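Local atomic coordinates of putative laminarinase (Phanerochaete chrysosporium, PDB entry 2W39), a protein that probably hydrolyses beta-1,3-linked glucans such as laminarin, as an extracellular family 16 glycoside hydrolase of a white rot fungus. Residues D7-S12 against K78-H83; N123-N128 against N265-P270; P209-I212 against T218-T221; D275-N278 against A283-N286. One frame throughout, in Å; residues are numbered along the deposited sequence. Where two conformers were deposited one is given.

The four contacts lie at the margins of a beta-sandwich whose cleft holds the sugar. Interactions 1 and 3 are on one side of the chain's centre, about 16 Å apart between centres. Both reach the antiparallel sheet in which strands 2-9 and 218-220 are neighbours. Interactions 2 and 4 lie on the opposite side, about 14 Å apart between centres. They touch through Pro270 and Tyr276, and helices 261-266 and 273-279 are consecutive. Interaction 1 closes before the others open. Interaction 3 is nested inside the long chain section closed by interaction 2, and interaction 4 comes last. Interactions 1 and 3 thus tie a loop and a helix to sheet strands, and 2 and 4 join loops to helices.

Interaction 1: D7-S12 against K78-H83; sequences DNWVGS and KTYTTH
In the beta-sandwich of this GH16 protein, Asp7 near the end of strand 2-9 meets Lys78 and Tyr80 of a loop that crosses between the sheets. The loop leaves strand 69-76 of the mixed sheet and leads to strand 83-89, which shares the antiparallel sheet with strand 2-9. Lys78 NZ faces the carboxylate on its syn side and lies 3.1 Å from both OD1 and OD2 of Asp7. This is a forked salt bridge. A bend in the lysine chain at chi3 (70°) brings the ammonium group round to it. Lys78 NZ also forms a salt bridge with Glu6, its stronger partner. Tyr80 OH donates to Asp7 OD2 at 2.6 Å. It comes from above the carboxylate plane, 62° out of it, while OD2 lies in the plane of the tyrosine ring, at its edge. The two planes are 85° apart. OD2 therefore accepts from two donors, which probably favours the charged form of Asp7. The Trp9 ring lies against the aspartate, with Asp7 CB 3.3 Å above its plane, nearer the margin than the centre. Phe18 packs edge-to-face with Trp9. At the edge of the indole, Tyr80 OH is 3.2 Å from both CZ2 and CH2 of Trp9.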
loop_
_atom_site.group_PDB
_atom_site.type_symbol
_atom_site.label_atom_id
_atom_site.label_comp_id
_atom_site.label_asym_id
_atom_site.label_seq_id
_atom_site.Cartn_x
_atom_site.Cartn_y
_atom_site.Cartn_z
ATOM N N ASP A 7 -16.069 0.167 9.474
ATOM C CA ASP A 7 -15.012 0.712 10.326
ATOM C C ASP A 7 -14.661 2.100 9.859
ATOM O O ASP A 7 -14.548 2.353 8.664
ATOM C CB ASP A 7 -13.757 -0.159 10.272
ATOM C CG ASP A 7 -13.980 -1.529 10.855
ATOM O OD1 ASP A 7 -14.063 -1.641 12.100
ATOM O OD2 ASP A 7 -14.082 -2.504 10.079
ATOM N N ASN A 8 -14.474 2.992 10.817
ATOM C CA ASN A 8 -14.103 4.351 10.543
ATOM C C ASN A 8 -12.875 4.661 11.374
ATOM O O ASN A 8 -12.991 4.875 12.590
ATOM C CB ASN A 8 -15.251 5.294 10.926
ATOM C CG ASN A 8 -14.965 6.729 10.552
ATOM O OD1 ASN A 8 -14.027 7.012 9.804
ATOM N ND2 ASN A 8 -15.752 7.652 11.090
ATOM N N TRP A 9 -11.705 4.676 10.737
ATOM C CA TRP A 9 -10.468 4.868 11.468
ATOM C C TRP A 9 -9.847 6.221 11.177
ATOM O O TRP A 9 -9.465 6.507 10.040
ATOM C CB TRP A 9 -9.494 3.750 11.132
ATOM C CG TRP A 9 -9.990 2.348 11.401
ATOM C CD1 TRP A 9 -10.619 1.884 12.523
ATOM C CD2 TRP A 9 -9.841 1.222 10.531
ATOM N NE1 TRP A 9 -10.869 0.535 12.393
ATOM C CE2 TRP A 9 -10.391 0.103 11.184
ATOM C CE3 TRP A 9 -9.316 1.064 9.243
ATOM C CZ2 TRP A 9 -10.412 -1.167 10.606
ATOM C CZ3 TRP A 9 -9.321 -0.195 8.677
ATOM C CH2 TRP A 9 -9.877 -1.297 9.354
ATOM N N VAL A 10 -9.758 7.037 12.224
ATOM C CA VAL A 10 -9.137 8.354 12.162
ATOM C C VAL A 10 -8.256 8.529 13.396
ATOM O O VAL A 10 -8.669 8.201 14.516
ATOM C CB VAL A 10 -10.225 9.464 12.152
ATOM C CG1 VAL A 10 -9.601 10.858 12.222
ATOM C CG2 VAL A 10 -11.119 9.335 10.912
ATOM N N GLY A 11 -7.047 9.046 13.204
ATOM C CA GLY A 11 -6.206 9.452 14.340
ATOM C C GLY A 11 -5.966 8.347 15.344
ATOM O O GLY A 11 -5.529 7.257 14.987
ATOM N N SER A 12 -6.287 8.609 16.610
ATOM C CA SER A 12 -5.989 7.648 17.669
ATOM C C SER A 12 -6.733 6.308 17.523
ATOM O O SER A 12 -6.335 5.318 18.138
ATOM C CB SER A 12 -6.293 8.258 19.037
ATOM O OG SER A 12 -7.673 8.538 19.147
ATOM N N LYS A 78 -9.159 -6.657 12.476
ATOM C CA LYS A 78 -10.200 -7.312 11.714
ATOM C C LYS A 78 -9.721 -7.783 10.355
ATOM O O LYS A 78 -8.735 -7.268 9.797
ATOM C CB LYS A 78 -11.376 -6.369 11.543
ATOM C CG LYS A 78 -12.121 -6.207 12.853
ATOM C CD LYS A 78 -13.154 -5.117 12.793
ATOM C CE LYS A 78 -14.323 -5.486 11.930
ATOM N NZ LYS A 78 -15.398 -4.461 12.113
ATOM N N THR A 79 -10.431 -8.776 9.823
ATOM C CA THR A 79 -10.211 -9.255 8.469
ATOM C C THR A 79 -11.479 -9.032 7.639
ATOM O O THR A 79 -12.568 -8.839 8.192
ATOM C CB THR A 79 -9.833 -10.739 8.444
ATOM O OG1 THR A 79 -10.923 -11.453 9.017
ATOM C CG2 THR A 79 -8.563 -11.006 9.213
ATOM N N TYR A 80 -11.328 -9.098 6.317
ATOM C CA TYR A 80 -12.352 -8.677 5.366
ATOM C C TYR A 80 -12.371 -9.599 4.166
ATOM O O TYR A 80 -11.335 -10.086 3.721
ATOM C CB TYR A 80 -12.109 -7.216 4.896
ATOM C CG TYR A 80 -12.041 -6.267 6.065
ATOM C CD1 TYR A 80 -13.208 -5.762 6.640
ATOM C CD2 TYR A 80 -10.818 -5.929 6.642
ATOM C CE1 TYR A 80 -13.165 -4.948 7.753
ATOM C CE2 TYR A 80 -10.762 -5.113 7.755
ATOM C CZ TYR A 80 -11.934 -4.609 8.303
ATOM O OH TYR A 80 -11.866 -3.792 9.409
ATOM N N THR A 81 -13.569 -9.806 3.622
ATOM C CA THR A 81 -13.744 -10.563 2.379
ATOM C C THR A 81 -14.335 -9.601 1.332
ATOM O O THR A 81 -13.580 -8.824 0.738
ATOM C CB THR A 81 -14.567 -11.852 2.580
ATOM O OG1 THR A 81 -15.849 -11.517 3.129
ATOM C CG2 THR A 81 -13.819 -12.816 3.523
ATOM N N THR A 82 -15.650 -9.635 1.115
ATOM C CA THR A 82 -16.300 -8.665 0.239
ATOM C C THR A 82 -16.450 -7.341 0.991
ATOM O O THR A 82 -17.082 -7.275 2.057
ATOM C CB THR A 82 -17.638 -9.203 -0.242
ATOM O OG1 THR A 82 -17.365 -10.315 -1.097
ATOM C CG2 THR A 82 -18.426 -8.146 -1.001
ATOM N N HIS A 83 -15.808 -6.290 0.474
ATOM C CA HIS A 83 -15.773 -5.022 1.178
ATOM C C HIS A 83 -15.239 -3.946 0.255
ATOM O O HIS A 83 -14.730 -4.240 -0.837
ATOM C CB HIS A 83 -14.884 -5.105 2.434
ATOM C CG HIS A 83 -13.413 -5.192 2.150
ATOM N ND1 HIS A 83 -12.822 -6.304 1.586
ATOM C CD2 HIS A 83 -12.403 -4.328 2.413
ATOM C CE1 HIS A 83 -11.515 -6.104 1.499
ATOM N NE2 HIS A 83 -11.233 -4.908 1.990
#

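Interaction 2: N123-N128 against N265-P270; sequences NDQSPN and NGAGCP
Ala267 packs its methyl group against Asn123 and Gln125, which lie in the loop between strands 115-120 and 129-133. The apolar part is small. Ala267 CB meets Asn123 CB at 3.8 Å, and the Gln125 amide lies alongside the same methyl, with NE2 3.4 Å from Ala267 CB. A bend of the glutamine chain at chi2 (-58°) folds this amide back over its own loop. No direct hydrogen bond crosses between the segments. Within the loop, Gln125 NE2 donates to Asn123 O at 3.0 Å, nearly straight at 169° and close to the plane of the amide. The polar link between the segments runs through water. One water donates to Asn123 O at 2.8 Å and to Ala267 O at 3.1 Å. A second accepts from Gln125 NE2 at 2.9 Å and donates to Ala267 O at 2.6 Å. Ala267 O thus takes two water bonds. Ala267 is part of a Schellman motif closing helix 261-266, in which Gly268 has positive phi. Cys269 forms a disulfide with Cys96, and the amide of Asn123 bonds to Gly97 N and Ala258 O. The Asn123 side chain is about 12 Å from the bound sugar. It also packs on Ile263 and Phe264, so the contact joins the C-terminal end of helix 261-266 to the loop between strands 115-120 and 129-133.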
loop_
_atom_site.group_PDB
_atom_site.type_symbol
_atom_site.label_atom_id
_atom_site.label_comp_id
_atom_site.label_asym_id
_atom_site.label_seq_id
_atom_site.Cartn_x
_atom_site.Cartn_y
_atom_site.Cartn_z
ATOM N N ASN A 123 11.602 3.576 -4.466
ATOM C CA ASN A 123 12.618 4.543 -4.899
ATOM C C ASN A 123 12.045 5.721 -5.647
ATOM O O ASN A 123 12.663 6.218 -6.596
ATOM C CB ASN A 123 13.688 3.840 -5.747
ATOM C CG ASN A 123 14.375 2.723 -4.984
ATOM O OD1 ASN A 123 14.679 2.882 -3.804
ATOM N ND2 ASN A 123 14.639 1.605 -5.648
ATOM N N ASP A 124 10.872 6.185 -5.213
ATOM C CA ASP A 124 10.221 7.368 -5.787
ATOM C C ASP A 124 9.778 7.198 -7.241
ATOM O O ASP A 124 9.477 8.174 -7.920
ATOM C CB ASP A 124 11.098 8.629 -5.602
ATOM C CG ASP A 124 11.344 8.953 -4.147
ATOM O OD1 ASP A 124 10.457 8.694 -3.311
ATOM O OD2 ASP A 124 12.425 9.505 -3.828
ATOM N N GLN A 125 9.713 5.966 -7.724
ATOM C CA GLN A 125 9.404 5.741 -9.132
ATOM C C GLN A 125 7.915 5.643 -9.411
ATOM O O GLN A 125 7.306 4.582 -9.317
ATOM C CB GLN A 125 10.122 4.491 -9.648
ATOM C CG GLN A 125 11.628 4.568 -9.526
ATOM C CD GLN A 125 12.195 5.755 -10.256
ATOM O OE1 GLN A 125 12.216 5.779 -11.487
ATOM N NE2 GLN A 125 12.661 6.751 -9.510
ATOM N N SER A 126 7.323 6.784 -9.769
ATOM C CA SER A 126 5.940 6.831 -10.255
ATOM C C SER A 126 5.839 6.043 -11.562
ATOM O O SER A 126 6.850 5.849 -12.246
ATOM C CB SER A 126 5.501 8.280 -10.503
ATOM O OG SER A 126 5.282 8.973 -9.289
ATOM N N PRO A 127 4.634 5.588 -11.923
ATOM C CA PRO A 127 3.359 5.645 -11.218
ATOM C C PRO A 127 3.161 4.524 -10.202
ATOM O O PRO A 127 3.963 3.596 -10.078
ATOM C CB PRO A 127 2.355 5.489 -12.354
ATOM C CG PRO A 127 3.027 4.525 -13.270
ATOM C CD PRO A 127 4.490 4.901 -13.226
ATOM N N ASN A 128 2.051 4.626 -9.483
ATOM C CA ASN A 128 1.620 3.591 -8.561
ATOM C C ASN A 128 1.359 2.287 -9.308
ATOM O O ASN A 128 0.911 2.299 -10.454
ATOM C CB ASN A 128 0.322 4.024 -7.882
ATOM C CG ASN A 128 -0.070 3.094 -6.764
ATOM O OD1 ASN A 128 0.723 2.862 -5.862
ATOM N ND2 ASN A 128 -1.274 2.532 -6.832
ATOM N N ASN A 265 19.928 1.990 -8.391
ATOM C CA ASN A 265 20.757 2.883 -9.199
ATOM C C ASN A 265 20.033 3.377 -10.443
ATOM O O ASN A 265 20.266 4.506 -10.881
ATOM C CB ASN A 265 22.092 2.232 -9.574
ATOM C CG ASN A 265 22.956 1.921 -8.366
ATOM O OD1 ASN A 265 23.056 2.715 -7.412
ATOM N ND2 ASN A 265 23.588 0.762 -8.392
ATOM N N GLY A 266 19.148 2.543 -10.991
ATOM C CA GLY A 266 18.333 2.911 -12.154
ATOM C C GLY A 266 17.419 4.090 -11.884
ATOM O O GLY A 266 17.033 4.819 -12.806
ATOM N N ALA A 267 17.068 4.272 -10.614
ATOM C CA ALA A 267 16.249 5.393 -10.175
ATOM C C ALA A 267 17.069 6.662 -9.942
ATOM O O ALA A 267 16.512 7.709 -9.577
ATOM C CB ALA A 267 15.490 5.007 -8.894
ATOM N N GLY A 268 18.385 6.571 -10.126
ATOM C CA GLY A 268 19.282 7.695 -9.854
ATOM C C GLY A 268 19.822 7.752 -8.437
ATOM O O GLY A 268 20.487 8.715 -8.058
ATOM N N CYS A 269 19.551 6.716 -7.645
ATOM C CA CYS A 269 20.007 6.700 -6.264
ATOM C C CYS A 269 21.469 6.246 -6.196
ATOM O O CYS A 269 21.854 5.324 -6.918
ATOM C CB CYS A 269 19.092 5.805 -5.432
ATOM S SG CYS A 269 17.376 6.379 -5.405
ATOM N N PRO A 270 22.287 6.904 -5.345
ATOM C CA PRO A 270 23.739 6.657 -5.310
ATOM C C PRO A 270 24.183 5.475 -4.454
ATOM O O PRO A 270 23.660 5.263 -3.359
ATOM C CB PRO A 270 24.288 7.959 -4.724
ATOM C CG PRO A 270 23.204 8.431 -3.801
ATOM C CD PRO A 270 21.894 7.980 -4.410
HETATM O O HOH W 1 14.323 8.258 -7.515
HETATM O O HOH W 2 14.368 8.849 -10.599
#

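Interaction 3: P209-I212 against T218-T221; sequences PNDI and TINT
The first turn of helix 210-214 approaches strand 218-220, with the CA atoms of Asp211 and Ile219 5.5 Å apart. Helix and strand are joined by a short connection, and Pro209 takes the N-cap position. The Asp211 side chain carries the contact. Its OD2 accepts a hydrogen bond from Asn220 N at 2.9 Å, nearly straight at 175°. The N-H comes from above the carboxylate plane, 39° out of it. Trp224 NE1 is a second donor to OD2. The other oxygen works through water: one water donates to Asp211 OD1 and to Thr218 O, each at 2.7 Å. The carboxylate is thus tied to the strand at two places, one direct and one bridged. Between them Ile219 lies against the aspartate. Its CG2 is 3.7 Å from Asp211 CB, while CG1, set between the backbone N and the carbonyl carbon (chi1 63°), leads the longer branch away. Strand 218-220 itself pairs with strand 2-9, and Ile219 packs on Val84 and Trp224. The helix is thereby attached to an edge of the antiparallel sheet. Three donors share the carboxylate, two on OD2 and one on OD1, and would partly offset its negative charge, as the helix start probably does too.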
loop_
_atom_site.group_PDB
_atom_site.type_symbol
_atom_site.label_atom_id
_atom_site.label_comp_id
_atom_site.label_asym_id
_atom_site.label_seq_id
_atom_site.Cartn_x
_atom_site.Cartn_y
_atom_site.Cartn_z
ATOM N N PRO A 209 -15.624 11.071 -6.643
ATOM C CA PRO A 209 -16.932 10.773 -6.063
ATOM C C PRO A 209 -17.048 11.258 -4.623
ATOM O O PRO A 209 -16.156 11.018 -3.811
ATOM C CB PRO A 209 -17.009 9.242 -6.134
ATOM C CG PRO A 209 -16.157 8.909 -7.316
ATOM C CD PRO A 209 -14.994 9.863 -7.209
ATOM N N ASN A 210 -18.169 11.894 -4.293
ATOM C CA ASN A 210 -18.388 12.333 -2.920
ATOM C C ASN A 210 -18.274 11.170 -1.922
ATOM O O ASN A 210 -17.765 11.332 -0.816
ATOM C CB ASN A 210 -19.723 13.057 -2.789
ATOM C CG ASN A 210 -19.886 13.700 -1.454
ATOM O OD1 ASN A 210 -19.522 14.876 -1.267
ATOM N ND2 ASN A 210 -20.394 12.951 -0.499
ATOM N N ASP A 211 -18.758 9.992 -2.323
ATOM C CA ASP A 211 -18.664 8.802 -1.471
ATOM C C ASP A 211 -17.236 8.566 -0.981
ATOM O O ASP A 211 -17.015 8.191 0.168
ATOM C CB ASP A 211 -19.042 7.557 -2.266
ATOM C CG ASP A 211 -20.520 7.387 -2.476
ATOM O OD1 ASP A 211 -21.328 8.171 -1.925
ATOM O OD2 ASP A 211 -20.859 6.426 -3.198
ATOM N N ILE A 212 -16.285 8.740 -1.887
ATOM C CA ILE A 212 -14.873 8.548 -1.574
ATOM C C ILE A 212 -14.325 9.732 -0.786
ATOM O O ILE A 212 -13.668 9.542 0.237
ATOM C CB ILE A 212 -14.063 8.324 -2.868
ATOM C CG1 ILE A 212 -14.398 6.949 -3.482
ATOM C CG2 ILE A 212 -12.558 8.478 -2.633
ATOM C CD1 ILE A 212 -13.778 6.702 -4.833
ATOM N N THR A 218 -23.037 5.518 3.925
ATOM C CA THR A 218 -23.581 4.714 2.822
ATOM C C THR A 218 -22.885 5.113 1.523
ATOM O O THR A 218 -22.757 6.314 1.238
ATOM C CB THR A 218 -25.100 4.922 2.675
ATOM O OG1 THR A 218 -25.753 4.507 3.877
ATOM C CG2 THR A 218 -25.637 4.130 1.517
ATOM N N ILE A 219 -22.447 4.122 0.745
ATOM C CA ILE A 219 -21.788 4.377 -0.531
ATOM C C ILE A 219 -22.376 3.481 -1.597
ATOM O O ILE A 219 -22.993 2.458 -1.286
ATOM C CB ILE A 219 -20.250 4.166 -0.472
ATOM C CG1 ILE A 219 -19.909 2.699 -0.142
ATOM C CG2 ILE A 219 -19.605 5.161 0.489
ATOM C CD1 ILE A 219 -18.430 2.355 -0.286
ATOM N N ASN A 220 -22.195 3.879 -2.854
ATOM C CA ASN A 220 -22.625 3.060 -3.975
ATOM C C ASN A 220 -21.574 3.154 -5.078
ATOM O O ASN A 220 -21.427 4.195 -5.728
ATOM C CB ASN A 220 -23.989 3.549 -4.478
ATOM C CG ASN A 220 -24.519 2.732 -5.643
ATOM O OD1 ASN A 220 -23.841 1.867 -6.189
ATOM N ND2 ASN A 220 -25.764 3.003 -6.018
ATOM N N THR A 221 -20.831 2.067 -5.280
ATOM C CA THR A 221 -19.698 2.097 -6.195
ATOM C C THR A 221 -20.122 2.164 -7.659
ATOM O O THR A 221 -19.283 2.433 -8.512
ATOM C CB THR A 221 -18.753 0.895 -5.973
ATOM O OG1 THR A 221 -19.484 -0.310 -6.228
ATOM C CG2 THR A 221 -18.225 0.878 -4.558
HETATM O O HOH W 3 -23.766 7.801 -0.773
#

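Interaction 4: D275-N278 against A283-N286; sequences DYVN and AFAN
Phe284 fits its ring tip against Val277 and Tyr276 of helix 273-279, and this is the close-packed half of the contact. Phe284 CZ lies 3.8 Å from Val277 CG2 and 3.9 Å from Tyr276 CE2. The neighbouring Phe284 CE1 is 3.8 Å from Val277 CA, so the ring reaches the helix backbone as well. The phenylalanine side chain runs at about a right angle to that of Val277 and at a slant to that of Tyr276. Both Phe284 and Val277 are buried. Val277 also packs on Cys254, whose disulfide partner Cys273 begins the helix, and Val277 O accepts a hydrogen bond from Arg69.

The other half is more open, for Tyr276 and Ala283 are both partly exposed. Tyr276 has CG anti to the backbone N (chi1 -173°), which carries the ring out past Phe284 toward Ala283. There the phenol oxygen meets a methyl group, with Tyr276 OH 3.4 Å from Ala283 CB. The ring carbon Tyr276 CZ is 4.1 Å from the same methyl. Tyr276 also touches Cys96 and Pro270, which connects it with the segment 265-270.

The contact folds the chain after the helix back onto it, just before strand 288-297. No hydrogen bond crosses between the two segments. They are held to each other by apolar packing, with about 166 Å² of surface buried in all.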
loop_
_atom_site.group_PDB
_atom_site.type_symbol
_atom_site.label_atom_id
_atom_site.label_comp_id
_atom_site.label_asym_id
_atom_site.label_seq_id
_atom_site.Cartn_x
_atom_site.Cartn_y
_atom_site.Cartn_z
ATOM N N ASP A 275 23.842 0.903 2.297
ATOM C CA ASP A 275 24.736 1.945 2.769
ATOM C C ASP A 275 24.032 3.320 2.801
ATOM O O ASP A 275 24.242 4.103 3.728
ATOM C CB ASP A 275 25.997 1.949 1.906
ATOM C CG ASP A 275 27.098 2.813 2.473
ATOM O OD1 ASP A 275 27.485 2.605 3.640
ATOM O OD2 ASP A 275 27.602 3.673 1.723
ATOM N N TYR A 276 23.181 3.595 1.811
ATOM C CA TYR A 276 22.430 4.842 1.749
ATOM C C TYR A 276 21.485 4.955 2.940
ATOM O O TYR A 276 21.437 5.978 3.623
ATOM C CB TYR A 276 21.662 4.937 0.427
ATOM C CG TYR A 276 20.992 6.276 0.239
ATOM C CD1 TYR A 276 21.691 7.336 -0.338
ATOM C CD2 TYR A 276 19.683 6.502 0.679
ATOM C CE1 TYR A 276 21.107 8.583 -0.497
ATOM C CE2 TYR A 276 19.097 7.752 0.529
ATOM C CZ TYR A 276 19.805 8.782 -0.057
ATOM O OH TYR A 276 19.197 10.013 -0.211
ATOM N N VAL A 277 20.740 3.879 3.178
ATOM C CA VAL A 277 19.797 3.847 4.295
ATOM C C VAL A 277 20.522 3.943 5.645
ATOM O O VAL A 277 20.038 4.623 6.552
ATOM C CB VAL A 277 18.902 2.593 4.191
ATOM C CG1 VAL A 277 18.089 2.375 5.483
ATOM C CG2 VAL A 277 17.974 2.721 2.986
ATOM N N ASN A 278 21.686 3.304 5.789
ATOM C CA ASN A 278 22.427 3.393 7.042
ATOM C C ASN A 278 22.871 4.822 7.341
ATOM O O ASN A 278 22.791 5.294 8.468
ATOM C CB ASN A 278 23.701 2.533 6.995
ATOM C CG ASN A 278 23.436 1.046 7.103
ATOM O OD1 ASN A 278 22.332 0.618 7.429
ATOM N ND2 ASN A 278 24.474 0.239 6.832
ATOM N N ALA A 283 17.861 12.153 5.080
ATOM C CA ALA A 283 17.221 11.891 3.790
ATOM C C ALA A 283 15.877 11.169 3.941
ATOM O O ALA A 283 15.170 10.991 2.955
ATOM C CB ALA A 283 18.147 11.088 2.888
ATOM N N PHE A 284 15.551 10.748 5.163
ATOM C CA PHE A 284 14.296 10.056 5.445
ATOM C C PHE A 284 13.308 10.902 6.222
ATOM O O PHE A 284 12.279 10.395 6.661
ATOM C CB PHE A 284 14.585 8.699 6.103
ATOM C CG PHE A 284 15.374 7.819 5.204
ATOM C CD1 PHE A 284 16.743 7.668 5.382
ATOM C CD2 PHE A 284 14.781 7.265 4.083
ATOM C CE1 PHE A 284 17.482 6.916 4.484
ATOM C CE2 PHE A 284 15.513 6.502 3.195
ATOM C CZ PHE A 284 16.868 6.341 3.399
ATOM N N ALA A 285 13.573 12.206 6.346
ATOM C CA ALA A 285 12.613 13.100 7.003
ATOM C C ALA A 285 11.253 13.103 6.293
ATOM O O ALA A 285 10.222 13.273 6.937
ATOM C CB ALA A 285 13.177 14.512 7.113
ATOM N N ASN A 286 11.261 12.881 4.984
ATOM C CA ASN A 286 10.018 12.840 4.212
ATOM C C ASN A 286 9.522 11.431 3.933
ATOM O O ASN A 286 8.600 11.241 3.149
ATOM C CB ASN A 286 10.132 13.682 2.946
ATOM C CG ASN A 286 10.175 15.172 3.262
ATOM O OD1 ASN A 286 9.496 15.639 4.183
ATOM N ND2 ASN A 286 10.973 15.918 2.510
#